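PDB 4ECO: uncharacterized protein, which is of unknown function but folds as a leucine-rich repeat solenoid, a scaffold that in many relatives binds other proteins. Local coordinates for residues G189-N194 against N258-T263; T263-F268 against A281-I286; T196-A201 against S216-E221. One frame throughout, in Å; residues are numbered along the deposited sequence.

Interaction 1 (G189-N194 against N258-T263); sequences GQLSNN and NCPNLT. With NA (sodium ion), chain C.
The amide of Asn-258 reaches across to Gly-189, where its OD1 takes the backbone N-H of the glycine in a hydrogen bond of 2.7 Å between Gly-189 N and Asn-258 OD1. The donor lies in the plane of the side-chain carbonyl, on one lone pair of OD1, at a C=O...N angle of 127°. CG of Asn-258 stands anti to its own backbone N (chi1 -169°), which carries the amide out toward 189-194. Its other end, ND2, is gripped by Asn-215 OD1 and Gln-187 O, so three bonds fix the rotation of this buried amide. Beside it the ring of Pro-260 lies against Gly-189 and Leu-191. Pro-260 CG is 3.6 Å from Gly-189 O, while Pro-260 CB is 3.8 Å from Gly-189 CA. The positive phi of Gly-189 (92°) suits a residue without CB, and the proline can sit close to it. Leu-191 turns its CG anti to the carbonyl carbon, and its branch CD2 meets Pro-260 CG at 3.7 Å, the two side chains slanting across one another. Pro-260 belongs to a type I beta turn from Cys-259 to Leu-262, closed by a bond of 3.1 Å from Leu-262 N to Cys-259 O. Farther along, Ser-192 O binds the sodium ion at 2.5 Å, together with Glu-117. Gln-190 OE1 is hydrogen-bonded to Lys-118 NZ. This surface contact thus sets the loop between helix 160-168 and strand 194-198 against the turn that follows strand 253-257, one of the parallel strands of the leucine-rich repeat solenoid.

Interaction 2 (T263-F268 against A281-I286); sequences TKLPTF and ACNRGI
The nearest CA atoms are those of Thr-263 and Ile-286, 4.2 Å apart, and neither segment is regular helix or strand. Ile-286 ends a type I beta turn that starts at Asn-283, closed by a bond of 3.3 Å from Ile-286 N to Asn-283 O. No hydrogen bond crosses the contact, which is made mainly by the isoleucine. With CG1 anti to its carbonyl carbon and the chain extended (chi2 177°), Ile-286 sends CD1 along the backbone of Lys-264 to meet Leu-265 CD2 at 3.6 Å, the two side chains at about a right angle. Ile-286 CG2 packs 3.4 Å from Thr-263 O. At the outer end the methyl CG2 of Thr-263 lies near Gly-285 O. With the isoleucine cut back to an alanine, Leu-265 CD2 would probably lose its packing from this side, and a gap would open beside the backbone of Thr-263 and Lys-264. Leu-291 of helix 288-300 touches both Leu-265 and Ile-286. The chemistry implies that successive solenoid loops are joined here by dispersion and shape, while polar groups bond elsewhere: Asn-283 OD1 accepts from Cys-259 N, and Leu-265 N bonds to Asp-294 OD2.

Interaction 3 (T196-A201 against S216-E221); sequences TFVSKA and SPFVAE
The backbone of Phe-218 points CB toward 196-201 and onto Thr-196, and a chi1 of 43°, with CG between the backbone N and the carbonyl carbon, then swings the ring to Val-198. Val-198 in turn has CG2 anti to its carbonyl carbon, with CG1 anti to its N (chi1 -169°), and it is CG2 that meets the ring. The contact falls at one corner, 3.7 Å from Val-198 CG2 to Phe-218 CE2, with CD2 of the ring a little farther off. The methyl approaches obliquely, neither squarely over the ring nor in its plane. Phe-218 CB lies 3.5 Å from Thr-196 O, and the nearest CA atoms are those of Thr-196 and Phe-218, 4.3 Å apart. One ring face is covered from within its own segment: Ser-216 CB sits over the centre, 3.4 Å above the plane. A water links the backbones, donating to Thr-196 O at 2.6 Å and accepting from Val-219 N at 3.1 Å. Within 196-201, Ser-199 OG accepts from Ala-201 N, an ST turn. Ile-195, Ile-223 and Cys-259 also touch the Phe-218 side chain, and Arg-96 makes a cation-pi contact with Phe-197. Strand 194-198, which pairs with 96-97 in a small parallel sheet of two strands, is thereby packed on the loop after strand 210-214, one of the parallel series of the leucine-rich repeat solenoid. The chemistry implies a buried apolar joint around one phenylalanine, in which a bridging water, in place of a direct backbone bond, serves the two polar groups beside it.

From the N terminus, 189-194 comes first and meets 258-263 only after strands 194-198, 210-214 and 253-257 and helix 233-238. Interaction 3 is nested inside that long loop, closing the short excursion from strand 194-198 through strand 210-214. Interaction 2 follows in series, shares Thr-263 with interaction 1, and closes the loop around strand 277-279. Their centres lie 10 to 12 Å apart. Hydrogen bonds run from Cys-259 N to Asn-283 OD1 between interactions 1 and 2, and from Asn-261 ND2 to Pro-217 O between 1 and 3. Lys-264 and Ala-220 pack where 2 meets 3. Together the contacts join the loops after strands 210-214, 253-257 and 277-279 to one another and to the segment leading into and along strand 194-198.

Interaction 1 (G189-N194 against N258-T263)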
loop_
_atom_site.group_PDB
_atom_site.type_symbol
_atom_site.label_atom_id
_atom_site.label_comp_id
_atom_site.label_asym_id
_atom_site.label_seq_id
_atom_site.Cartn_x
_atom_site.Cartn_y
_atom_site.Cartn_z
ATOM N N GLY A 189 8.586 -17.498 -2.801
ATOM C CA GLY A 189 8.818 -18.939 -2.801
ATOM C C GLY A 189 9.939 -19.381 -1.875
ATOM O O GLY A 189 10.295 -20.568 -1.828
ATOM N N GLN A 190 10.533 -18.408 -1.165
ATOM C CA GLN A 190 11.601 -18.596 -0.187
ATOM C C GLN A 190 10.949 -19.084 1.081
ATOM O O GLN A 190 10.116 -18.387 1.676
ATOM C CB GLN A 190 12.378 -17.282 0.015
ATOM C CG GLN A 190 13.559 -17.336 0.968
ATOM C CD GLN A 190 14.129 -15.961 1.138
ATOM O OE1 GLN A 190 13.765 -15.222 2.061
ATOM N NE2 GLN A 190 14.970 -15.561 0.194
ATOM N N LEU A 191 11.277 -20.313 1.436
ATOM C CA LEU A 191 10.719 -20.993 2.588
ATOM C C LEU A 191 11.338 -20.511 3.902
ATOM O O LEU A 191 12.536 -20.200 3.945
ATOM C CB LEU A 191 10.914 -22.518 2.441
ATOM C CG LEU A 191 10.351 -23.166 1.153
ATOM C CD1 LEU A 191 10.671 -24.644 1.113
ATOM C CD2 LEU A 191 8.828 -22.960 1.010
ATOM N N SER A 192 10.505 -20.449 4.972
ATOM C CA SER A 192 10.893 -20.084 6.346
ATOM C C SER A 192 10.867 -21.328 7.239
ATOM O O SER A 192 11.320 -21.306 8.393
ATOM C CB SER A 192 9.953 -19.019 6.906
ATOM O OG SER A 192 8.689 -19.579 7.236
ATOM N N ASN A 193 10.304 -22.411 6.698
ATOM C CA ASN A 193 10.128 -23.693 7.374
ATOM C C ASN A 193 9.958 -24.820 6.347
ATOM O O ASN A 193 9.769 -24.557 5.153
ATOM C CB ASN A 193 8.890 -23.621 8.293
ATOM C CG ASN A 193 7.619 -23.332 7.520
ATOM O OD1 ASN A 193 7.077 -24.189 6.824
ATOM N ND2 ASN A 193 7.163 -22.097 7.561
ATOM N N ASN A 194 9.935 -26.069 6.842
ATOM C CA ASN A 194 9.714 -27.234 6.015
ATOM C C ASN A 194 8.491 -28.035 6.545
ATOM O O ASN A 194 8.564 -29.254 6.703
ATOM C CB ASN A 194 10.970 -28.080 5.930
ATOM C CG ASN A 194 10.975 -28.946 4.705
ATOM O OD1 ASN A 194 11.253 -28.483 3.586
ATOM N ND2 ASN A 194 10.609 -30.208 4.888
ATOM N N ASN A 258 2.611 -17.109 0.802
ATOM C CA ASN A 258 3.841 -17.525 0.141
ATOM C C ASN A 258 4.117 -19.026 0.342
ATOM O O ASN A 258 5.109 -19.397 0.982
ATOM C CB ASN A 258 5.009 -16.672 0.657
ATOM C CG ASN A 258 6.294 -16.800 -0.090
ATOM O OD1 ASN A 258 6.335 -17.191 -1.255
ATOM N ND2 ASN A 258 7.382 -16.487 0.575
ATOM N N CYS A 259 3.217 -19.886 -0.170
ATOM C CA CYS A 259 3.423 -21.333 -0.123
ATOM C C CYS A 259 3.587 -21.780 -1.585
ATOM O O CYS A 259 2.601 -21.921 -2.326
ATOM C CB CYS A 259 2.292 -22.034 0.620
ATOM S SG CYS A 259 2.143 -21.558 2.367
ATOM N N PRO A 260 4.870 -21.821 -2.053
ATOM C CA PRO A 260 5.151 -22.022 -3.488
ATOM C C PRO A 260 4.661 -23.322 -4.106
ATOM O O PRO A 260 4.515 -23.354 -5.339
ATOM C CB PRO A 260 6.674 -21.985 -3.555
ATOM C CG PRO A 260 7.128 -22.296 -2.197
ATOM C CD PRO A 260 6.131 -21.611 -1.317
ATOM N N ASN A 261 4.387 -24.363 -3.306
ATOM C CA ASN A 261 3.955 -25.617 -3.900
ATOM C C ASN A 261 2.405 -25.738 -3.931
ATOM O O ASN A 261 1.880 -26.767 -4.389
ATOM C CB ASN A 261 4.615 -26.801 -3.213
ATOM C CG ASN A 261 6.122 -26.746 -3.367
ATOM O OD1 ASN A 261 6.659 -26.451 -4.451
ATOM N ND2 ASN A 261 6.840 -26.953 -2.271
ATOM N N LEU A 262 1.688 -24.654 -3.576
ATOM C CA LEU A 262 0.242 -24.621 -3.721
ATOM C C LEU A 262 -0.106 -24.483 -5.200
ATOM O O LEU A 262 0.504 -23.666 -5.884
ATOM C CB LEU A 262 -0.400 -23.461 -2.915
ATOM C CG LEU A 262 -0.348 -23.493 -1.394
ATOM C CD1 LEU A 262 -1.077 -22.331 -0.820
ATOM C CD2 LEU A 262 -0.950 -24.756 -0.815
ATOM N N THR A 263 -1.066 -25.277 -5.696
ATOM C CA THR A 263 -1.535 -25.197 -7.082
ATOM C C THR A 263 -2.985 -24.752 -7.061
ATOM O O THR A 263 -3.561 -24.440 -8.109
ATOM C CB THR A 263 -1.329 -26.502 -7.855
ATOM O OG1 THR A 263 -1.819 -27.623 -7.108
ATOM C CG2 THR A 263 0.108 -26.716 -8.253
HETATM NA NA NA C . 10.795 -19.836 10.288
#

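Interaction 2 (T263-F268 against A281-I286)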
loop_
_atom_site.group_PDB
_atom_site.type_symbol
_atom_site.label_atom_id
_atom_site.label_comp_id
_atom_site.label_asym_id
_atom_site.label_seq_id
_atom_site.Cartn_x
_atom_site.Cartn_y
_atom_site.Cartn_z
ATOM N N THR A 263 -1.066 -25.277 -5.696
ATOM C CA THR A 263 -1.535 -25.197 -7.082
ATOM C C THR A 263 -2.985 -24.752 -7.061
ATOM O O THR A 263 -3.561 -24.440 -8.109
ATOM C CB THR A 263 -1.329 -26.502 -7.855
ATOM O OG1 THR A 263 -1.819 -27.623 -7.108
ATOM C CG2 THR A 263 0.108 -26.716 -8.253
ATOM N N LYS A 264 -3.563 -24.699 -5.846
ATOM C CA LYS A 264 -4.926 -24.256 -5.532
ATOM C C LYS A 264 -4.965 -23.848 -4.082
ATOM O O LYS A 264 -4.054 -24.191 -3.331
ATOM C CB LYS A 264 -5.978 -25.358 -5.836
ATOM C CG LYS A 264 -5.999 -26.516 -4.833
ATOM C CD LYS A 264 -7.106 -27.508 -5.087
ATOM C CE LYS A 264 -7.385 -28.285 -3.836
ATOM N NZ LYS A 264 -8.177 -29.506 -4.119
ATOM N N LEU A 265 -6.000 -23.119 -3.668
ATOM C CA LEU A 265 -6.141 -22.733 -2.253
ATOM C C LEU A 265 -6.661 -23.916 -1.467
ATOM O O LEU A 265 -7.478 -24.667 -2.021
ATOM C CB LEU A 265 -7.069 -21.510 -2.059
ATOM C CG LEU A 265 -6.607 -20.184 -2.653
ATOM C CD1 LEU A 265 -7.639 -19.108 -2.416
ATOM C CD2 LEU A 265 -5.276 -19.739 -2.064
ATOM N N PRO A 266 -6.215 -24.116 -0.192
ATOM C CA PRO A 266 -6.756 -25.237 0.608
ATOM C C PRO A 266 -8.278 -25.093 0.727
ATOM O O PRO A 266 -8.816 -23.986 0.821
ATOM C CB PRO A 266 -6.018 -25.136 1.953
ATOM C CG PRO A 266 -5.427 -23.821 1.991
ATOM C CD PRO A 266 -5.256 -23.309 0.587
ATOM N N THR A 267 -8.966 -26.209 0.631
ATOM C CA THR A 267 -10.427 -26.280 0.557
ATOM C C THR A 267 -11.156 -25.981 1.881
ATOM O O THR A 267 -12.383 -25.780 1.864
ATOM C CB THR A 267 -10.834 -27.668 0.069
ATOM O OG1 THR A 267 -10.339 -28.636 0.994
ATOM C CG2 THR A 267 -10.308 -27.962 -1.338
ATOM N N PHE A 268 -10.426 -25.937 3.002
ATOM C CA PHE A 268 -11.046 -25.715 4.309
ATOM C C PHE A 268 -11.545 -24.274 4.439
ATOM O O PHE A 268 -12.441 -24.016 5.253
ATOM C CB PHE A 268 -10.071 -26.065 5.450
ATOM C CG PHE A 268 -9.060 -25.012 5.819
ATOM C CD1 PHE A 268 -7.825 -24.965 5.190
ATOM C CD2 PHE A 268 -9.334 -24.080 6.816
ATOM C CE1 PHE A 268 -6.885 -23.991 5.537
ATOM C CE2 PHE A 268 -8.406 -23.092 7.152
ATOM C CZ PHE A 268 -7.185 -23.059 6.516
ATOM N N ALA A 281 -1.734 -14.013 -0.271
ATOM C CA ALA A 281 -0.715 -13.378 -1.099
ATOM C C ALA A 281 0.498 -14.310 -1.338
ATOM O O ALA A 281 0.752 -15.209 -0.533
ATOM C CB ALA A 281 -0.268 -12.087 -0.452
ATOM N N CYS A 282 1.227 -14.091 -2.449
ATOM C CA CYS A 282 2.463 -14.774 -2.885
ATOM C C CYS A 282 2.264 -16.224 -3.238
ATOM O O CYS A 282 3.264 -16.952 -3.239
ATOM C CB CYS A 282 3.593 -14.657 -1.863
ATOM S SG CYS A 282 4.174 -12.979 -1.549
ATOM N N ASN A 283 1.059 -16.662 -3.590
ATOM C CA ASN A 283 0.901 -18.064 -3.988
ATOM C C ASN A 283 0.927 -18.148 -5.524
ATOM O O ASN A 283 -0.093 -18.385 -6.174
ATOM C CB ASN A 283 -0.349 -18.641 -3.384
ATOM C CG ASN A 283 -0.327 -18.660 -1.884
ATOM O OD1 ASN A 283 0.635 -19.129 -1.259
ATOM N ND2 ASN A 283 -1.399 -18.170 -1.275
ATOM N N ARG A 284 2.123 -17.908 -6.095
ATOM C CA ARG A 284 2.343 -17.848 -7.529
ATOM C C ARG A 284 2.479 -19.202 -8.175
ATOM O O ARG A 284 2.561 -19.259 -9.404
ATOM C CB ARG A 284 3.544 -16.994 -7.859
ATOM C CG ARG A 284 3.079 -15.588 -8.180
ATOM C CD ARG A 284 4.214 -14.624 -8.367
ATOM N NE ARG A 284 3.670 -13.304 -8.657
ATOM C CZ ARG A 284 4.386 -12.200 -8.769
ATOM N NH1 ARG A 284 5.708 -12.241 -8.629
ATOM N NH2 ARG A 284 3.788 -11.036 -9.012
ATOM N N GLY A 285 2.373 -20.281 -7.391
ATOM C CA GLY A 285 2.310 -21.632 -7.932
ATOM C C GLY A 285 0.918 -21.907 -8.474
ATOM O O GLY A 285 0.730 -22.816 -9.295
ATOM N N ILE A 286 -0.075 -21.118 -7.998
ATOM C CA ILE A 286 -1.491 -21.202 -8.362
ATOM C C ILE A 286 -1.734 -20.400 -9.628
ATOM O O ILE A 286 -1.484 -19.190 -9.644
ATOM C CB ILE A 286 -2.455 -20.722 -7.218
ATOM C CG1 ILE A 286 -2.005 -21.200 -5.803
ATOM C CG2 ILE A 286 -3.928 -21.097 -7.539
ATOM C CD1 ILE A 286 -2.867 -20.715 -4.615
#

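Interaction 3 (T196-A201 against S216-E221)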
loop_
_atom_site.group_PDB
_atom_site.type_symbol
_atom_site.label_atom_id
_atom_site.label_comp_id
_atom_site.label_asym_id
_atom_site.label_seq_id
_atom_site.Cartn_x
_atom_site.Cartn_y
_atom_site.Cartn_z
ATOM N N THR A 196 5.408 -29.912 5.915
ATOM C CA THR A 196 4.931 -30.613 4.723
ATOM C C THR A 196 3.499 -31.124 4.872
ATOM O O THR A 196 2.905 -31.561 3.890
ATOM C CB THR A 196 5.876 -31.786 4.412
ATOM O OG1 THR A 196 5.994 -32.634 5.566
ATOM C CG2 THR A 196 7.259 -31.310 3.972
ATOM N N PHE A 197 2.939 -31.047 6.077
ATOM C CA PHE A 197 1.606 -31.550 6.369
ATOM C C PHE A 197 1.025 -30.835 7.595
ATOM O O PHE A 197 1.763 -30.496 8.529
ATOM C CB PHE A 197 1.700 -33.082 6.625
ATOM C CG PHE A 197 0.402 -33.834 6.621
ATOM C CD1 PHE A 197 -0.381 -33.908 7.764
ATOM C CD2 PHE A 197 -0.040 -34.479 5.475
ATOM C CE1 PHE A 197 -1.613 -34.559 7.743
ATOM C CE2 PHE A 197 -1.265 -35.146 5.460
ATOM C CZ PHE A 197 -2.037 -35.192 6.601
ATOM N N VAL A 198 -0.299 -30.603 7.585
ATOM C CA VAL A 198 -1.041 -30.019 8.704
ATOM C C VAL A 198 -2.243 -30.913 8.918
ATOM O O VAL A 198 -3.031 -31.131 7.988
ATOM C CB VAL A 198 -1.438 -28.518 8.596
ATOM C CG1 VAL A 198 -1.954 -28.008 9.938
ATOM C CG2 VAL A 198 -0.271 -27.661 8.144
ATOM N N SER A 199 -2.360 -31.447 10.144
ATOM C CA SER A 199 -3.404 -32.358 10.582
ATOM C C SER A 199 -4.827 -31.744 10.506
ATOM O O SER A 199 -5.047 -30.559 10.772
ATOM C CB SER A 199 -3.121 -32.798 12.018
ATOM O OG SER A 199 -4.172 -33.550 12.600
ATOM N N LYS A 200 -5.783 -32.604 10.166
ATOM C CA LYS A 200 -7.221 -32.405 10.129
ATOM C C LYS A 200 -7.727 -31.895 11.488
ATOM O O LYS A 200 -8.706 -31.149 11.542
ATOM C CB LYS A 200 -7.820 -33.796 9.831
ATOM C CG LYS A 200 -9.296 -33.888 9.516
ATOM C CD LYS A 200 -9.667 -35.338 9.265
ATOM C CE LYS A 200 -11.154 -35.515 9.076
ATOM N NZ LYS A 200 -11.530 -36.925 8.747
ATOM N N ALA A 201 -7.026 -32.306 12.582
ATOM C CA ALA A 201 -7.304 -32.083 14.011
ATOM C C ALA A 201 -7.574 -30.627 14.383
ATOM O O ALA A 201 -8.208 -30.415 15.410
ATOM C CB ALA A 201 -6.154 -32.601 14.864
ATOM N N SER A 216 5.830 -22.164 3.527
ATOM C CA SER A 216 5.834 -23.616 3.704
ATOM C C SER A 216 5.823 -24.350 2.387
ATOM O O SER A 216 5.191 -23.884 1.437
ATOM C CB SER A 216 4.620 -24.057 4.524
ATOM O OG SER A 216 4.782 -23.834 5.918
ATOM N N PRO A 217 6.460 -25.532 2.315
ATOM C CA PRO A 217 6.502 -26.257 1.035
ATOM C C PRO A 217 5.345 -27.232 0.827
ATOM O O PRO A 217 5.366 -27.979 -0.165
ATOM C CB PRO A 217 7.814 -27.030 1.126
ATOM C CG PRO A 217 8.030 -27.250 2.577
ATOM C CD PRO A 217 7.284 -26.209 3.341
ATOM N N PHE A 218 4.344 -27.238 1.738
ATOM C CA PHE A 218 3.246 -28.201 1.627
ATOM C C PHE A 218 2.356 -27.926 0.405
ATOM O O PHE A 218 2.375 -26.834 -0.162
ATOM C CB PHE A 218 2.381 -28.264 2.907
ATOM C CG PHE A 218 2.007 -26.961 3.581
ATOM C CD1 PHE A 218 1.571 -25.866 2.833
ATOM C CD2 PHE A 218 1.978 -26.863 4.968
ATOM C CE1 PHE A 218 1.169 -24.684 3.461
ATOM C CE2 PHE A 218 1.584 -25.672 5.590
ATOM C CZ PHE A 218 1.174 -24.590 4.831
ATOM N N VAL A 219 1.613 -28.960 -0.003
ATOM C CA VAL A 219 0.652 -28.935 -1.107
ATOM C C VAL A 219 -0.742 -28.728 -0.499
ATOM O O VAL A 219 -0.961 -29.085 0.660
ATOM C CB VAL A 219 0.742 -30.197 -2.018
ATOM C CG1 VAL A 219 2.043 -30.205 -2.811
ATOM C CG2 VAL A 219 0.592 -31.489 -1.218
ATOM N N ALA A 220 -1.667 -28.141 -1.272
ATOM C CA ALA A 220 -3.029 -27.773 -0.851
ATOM C C ALA A 220 -3.797 -28.911 -0.152
ATOM O O ALA A 220 -4.421 -28.663 0.882
ATOM C CB ALA A 220 -3.821 -27.301 -2.040
ATOM N N GLU A 221 -3.706 -30.145 -0.685
ATOM C CA GLU A 221 -4.417 -31.326 -0.173
ATOM C C GLU A 221 -3.859 -31.825 1.183
ATOM O O GLU A 221 -4.493 -32.666 1.821
ATOM C CB GLU A 221 -4.418 -32.483 -1.208
ATOM C CG GLU A 221 -3.056 -32.949 -1.719
ATOM C CD GLU A 221 -2.435 -32.210 -2.897
ATOM O OE1 GLU A 221 -2.885 -31.086 -3.219
ATOM O OE2 GLU A 221 -1.469 -32.753 -3.482
HETATM O O HOH W 1 2.576 -31.584 1.359
#